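Local coordinates for protein bacterioferritin (Mycobacterium smegmatis str. MC2 155, PDB 3BKN) that probably stores iron, oxidising Fe(2+) with dioxygen at a dinuclear centre and laying down the ferric mineral inside a hollow shell of 24 subunits, at residues M52-T57 with A125-H130. Sequence-based numbering, arbitrary orientation.
Sequences MRHAET and ADEETH. With ZN (zinc ion), chain N; ZN (zinc ion), chain M; HEM (protoporphyrin IX containing Fe), chain T.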
loop_
_atom_site.group_PDB
_atom_site.type_symbol
_atom_site.label_atom_id
_atom_site.label_comp_id
_atom_site.label_asym_id
_atom_site.label_seq_id
_atom_site.Cartn_x
_atom_site.Cartn_y
_atom_site.Cartn_z
ATOM N N MET A 52 -28.044 -9.939 -31.975
ATOM C CA MET A 52 -26.816 -10.558 -32.466
ATOM C C MET A 52 -26.460 -11.803 -31.649
ATOM O O MET A 52 -26.101 -12.838 -32.222
ATOM C CB MET A 52 -25.665 -9.579 -32.452
ATOM C CG MET A 52 -25.768 -8.495 -33.479
ATOM S SD MET A 52 -24.475 -7.231 -33.309
ATOM C CE MET A 52 -25.444 -5.756 -33.705
ATOM N N ARG A 53 -26.587 -11.721 -30.322
ATOM C CA ARG A 53 -26.354 -12.889 -29.478
ATOM C C ARG A 53 -27.344 -14.031 -29.765
ATOM O O ARG A 53 -26.922 -15.201 -29.857
ATOM C CB ARG A 53 -26.288 -12.512 -28.011
ATOM C CG ARG A 53 -25.072 -11.658 -27.687
ATOM C CD ARG A 53 -25.011 -11.190 -26.217
ATOM N NE ARG A 53 -25.916 -10.072 -26.010
ATOM C CZ ARG A 53 -26.226 -9.555 -24.833
ATOM N NH1 ARG A 53 -25.692 -10.038 -23.720
ATOM N NH2 ARG A 53 -27.077 -8.543 -24.771
ATOM N N HIS A 54 -28.628 -13.712 -29.958
ATOM C CA HIS A 54 -29.610 -14.712 -30.329
ATOM C C HIS A 54 -29.228 -15.458 -31.626
ATOM O O HIS A 54 -29.253 -16.708 -31.683
ATOM C CB HIS A 54 -30.951 -14.049 -30.500
ATOM C CG HIS A 54 -31.564 -13.630 -29.221
ATOM N ND1 HIS A 54 -32.730 -12.895 -29.158
ATOM C CD2 HIS A 54 -31.154 -13.811 -27.941
ATOM C CE1 HIS A 54 -33.038 -12.691 -27.891
ATOM N NE2 HIS A 54 -32.088 -13.223 -27.133
ATOM N N ALA A 55 -28.895 -14.691 -32.659
ATOM C CA ALA A 55 -28.424 -15.257 -33.906
ATOM C C ALA A 55 -27.256 -16.219 -33.644
ATOM O O ALA A 55 -27.230 -17.320 -34.191
ATOM C CB ALA A 55 -28.028 -14.162 -34.913
ATOM N N GLU A 56 -26.315 -15.835 -32.786
ATOM C CA GLU A 56 -25.132 -16.669 -32.611
ATOM C C GLU A 56 -25.500 -17.985 -31.889
ATOM O O GLU A 56 -25.146 -19.054 -32.349
ATOM C CB GLU A 56 -24.000 -15.908 -31.939
ATOM C CG GLU A 56 -22.878 -16.811 -31.430
ATOM C CD GLU A 56 -21.686 -16.004 -30.944
ATOM O OE1 GLU A 56 -21.896 -14.997 -30.223
ATOM O OE2 GLU A 56 -20.544 -16.346 -31.321
ATOM N N THR A 57 -26.240 -17.897 -30.788
ATOM C CA THR A 57 -26.739 -19.087 -30.089
ATOM C C THR A 57 -27.472 -20.074 -31.031
ATOM O O THR A 57 -27.181 -21.258 -31.041
ATOM C CB THR A 57 -27.692 -18.688 -28.937
ATOM O OG1 THR A 57 -27.008 -17.804 -28.054
ATOM C CG2 THR A 57 -28.027 -19.852 -28.151
ATOM N N ALA A 125 -38.324 -15.859 -23.649
ATOM C CA ALA A 125 -38.341 -14.989 -22.482
ATOM C C ALA A 125 -37.688 -13.621 -22.785
ATOM O O ALA A 125 -38.284 -12.571 -22.487
ATOM C CB ALA A 125 -37.702 -15.662 -21.314
ATOM N N ASP A 126 -36.500 -13.623 -23.403
ATOM C CA ASP A 126 -35.874 -12.374 -23.817
ATOM C C ASP A 126 -36.835 -11.576 -24.726
ATOM O O ASP A 126 -37.080 -10.408 -24.487
ATOM C CB ASP A 126 -34.500 -12.583 -24.476
ATOM C CG ASP A 126 -33.431 -13.220 -23.519
ATOM O OD1 ASP A 126 -33.676 -13.568 -22.336
ATOM O OD2 ASP A 126 -32.287 -13.398 -23.976
ATOM N N GLU A 127 -37.439 -12.194 -25.727
ATOM C CA GLU A 127 -38.325 -11.404 -26.580
ATOM C C GLU A 127 -39.570 -10.892 -25.871
ATOM O O GLU A 127 -40.080 -9.853 -26.240
ATOM C CB GLU A 127 -38.679 -12.089 -27.910
ATOM C CG GLU A 127 -37.590 -12.907 -28.509
ATOM C CD GLU A 127 -36.527 -12.096 -29.198
ATOM O OE1 GLU A 127 -36.199 -11.004 -28.691
ATOM O OE2 GLU A 127 -35.988 -12.560 -30.242
ATOM N N GLU A 128 -40.057 -11.603 -24.861
ATOM C CA GLU A 128 -41.240 -11.127 -24.122
ATOM C C GLU A 128 -40.832 -9.880 -23.358
ATOM O O GLU A 128 -41.589 -8.931 -23.259
ATOM C CB GLU A 128 -41.804 -12.187 -23.188
ATOM C CG GLU A 128 -42.521 -13.322 -23.890
ATOM C CD GLU A 128 -43.248 -14.314 -22.937
ATOM O OE1 GLU A 128 -43.811 -13.875 -21.902
ATOM O OE2 GLU A 128 -43.311 -15.539 -23.233
ATOM N N THR A 129 -39.606 -9.841 -22.876
ATOM C CA THR A 129 -39.119 -8.649 -22.229
ATOM C C THR A 129 -38.997 -7.429 -23.177
ATOM O O THR A 129 -39.334 -6.304 -22.777
ATOM C CB THR A 129 -37.831 -8.980 -21.442
ATOM O OG1 THR A 129 -38.212 -9.783 -20.321
ATOM C CG2 THR A 129 -37.111 -7.727 -20.926
ATOM N N HIS A 130 -38.556 -7.656 -24.416
ATOM C CA HIS A 130 -38.505 -6.601 -25.414
ATOM C C HIS A 130 -39.916 -6.121 -25.659
ATOM O O HIS A 130 -40.149 -4.926 -25.685
ATOM C CB HIS A 130 -37.861 -7.023 -26.749
ATOM C CG HIS A 130 -36.378 -7.306 -26.686
ATOM N ND1 HIS A 130 -35.672 -7.830 -27.760
ATOM C CD2 HIS A 130 -35.474 -7.181 -25.677
ATOM C CE1 HIS A 130 -34.401 -7.999 -27.421
ATOM N NE2 HIS A 130 -34.255 -7.626 -26.159
HETATM ZN ZN ZN N . -35.918 -9.229 -29.349
HETATM ZN ZN ZN M . -34.063 -12.373 -30.580
HETATM C CHA HEM T . -20.811 -6.840 -32.231
HETATM C CHB HEM T . -22.621 -4.097 -35.823
HETATM C CHC HEM T . -24.562 -8.066 -37.776
HETATM C CHD HEM T . -22.917 -10.821 -34.120
HETATM C C1A HEM T . -21.084 -5.683 -33.087
HETATM C C2A HEM T . -20.560 -4.358 -32.780
HETATM C C3A HEM T . -21.106 -3.552 -33.856
HETATM C C4A HEM T . -21.877 -4.516 -34.640
HETATM C CMA HEM T . -20.936 -2.089 -34.112
HETATM C CAA HEM T . -19.670 -3.944 -31.645
HETATM C CBA HEM T . -18.601 -5.015 -31.479
HETATM C CGA HEM T . -17.194 -4.467 -31.509
HETATM O O1A HEM T . -16.686 -4.176 -32.610
HETATM O O2A HEM T . -16.580 -4.347 -30.430
HETATM C C1B HEM T . -23.376 -4.959 -36.715
HETATM C C2B HEM T . -24.014 -4.437 -37.925
HETATM C C3B HEM T . -24.554 -5.678 -38.437
HETATM C C4B HEM T . -24.197 -6.676 -37.565
HETATM C CMB HEM T . -24.075 -3.039 -38.457
HETATM C CAB HEM T . -25.349 -5.824 -39.667
HETATM C CBB HEM T . -26.589 -6.273 -39.604
HETATM C C1C HEM T . -24.276 -9.237 -36.968
HETATM C C2C HEM T . -24.741 -10.577 -37.351
HETATM C C3C HEM T . -24.243 -11.389 -36.270
HETATM C C4C HEM T . -23.547 -10.445 -35.385
HETATM C CMC HEM T . -25.523 -11.062 -38.527
HETATM C CAC HEM T . -24.456 -12.846 -36.186
HETATM C CBC HEM T . -24.208 -13.457 -35.065
HETATM C C1D HEM T . -22.196 -9.928 -33.222
HETATM C C2D HEM T . -21.548 -10.418 -32.022
HETATM C C3D HEM T . -20.937 -9.201 -31.511
HETATM C C4D HEM T . -21.283 -8.225 -32.405
HETATM C CMD HEM T . -21.532 -11.823 -31.488
HETATM C CAD HEM T . -20.125 -9.038 -30.265
HETATM C CBD HEM T . -20.867 -9.733 -29.137
HETATM C CGD HEM T . -21.369 -8.761 -28.104
HETATM O O1D HEM T . -22.589 -8.737 -27.861
HETATM O O2D HEM T . -20.550 -8.034 -27.524
HETATM N NA HEM T . -21.864 -5.769 -34.174
HETATM N NB HEM T . -23.485 -6.279 -36.526
HETATM N NC HEM T . -23.588 -9.170 -35.827
HETATM N ND HEM T . -22.020 -8.623 -33.453
HETATM FE FE HEM T . -22.759 -7.456 -34.974
#
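H54 reaches from helix 38-64 across the core of the four-helix bundle and meets D126 and E127 of helix 114-144 with the two nitrogens of its ring. H54 NE2 donates a nearly straight hydrogen bond to D126 OD2 (3.2 Å, 170°). The acceptor lies close to the imidazole plane and uses its anti lone pair. Ring and carboxylate are nearly coplanar here. H54 ND1 binds a zinc ion at 2.0 Å. E127 OE2 holds the same ion, also at 2.0 Å. E127 comes from the opposite direction, and its carboxylate stands nearly perpendicular to the ring, 87° between the planes. Sharing this ion, H54 ND1 and E127 OE2 are joined through the metal, not by a hydrogen bond.

E127 bends at its second torsion (chi2 -77°), which brings its end nearer to helix 38-64. Its carboxylate bridges two metals, for E127 OE1 binds the second zinc at 1.9 Å. One turn further along the same helix, H130 ND1 binds that ion at 2.1 Å. E18 and E51 complete the first zinc site, and E94 and E51 the second. This is the dinuclear site of the ferritin-like fold, here filled with zinc; iron probably takes the same ligands during ferroxidase turnover.

On the other side of helix 38-64, M52 SD binds the heme iron at 2.4 Å. M52 of a neighbouring subunit supplies the other axial sulfur, as expected for the heme shared within a bacterioferritin dimer.

D126 is a second-shell residue. Together with the ND1-zinc bond, its hydrogen bond fixes the rotation of the H54 ring. With ND1 given to the metal, NE2 is the nitrogen that donates to D126. The nearby carboxylate would probably make H54 a stronger donor to zinc or iron.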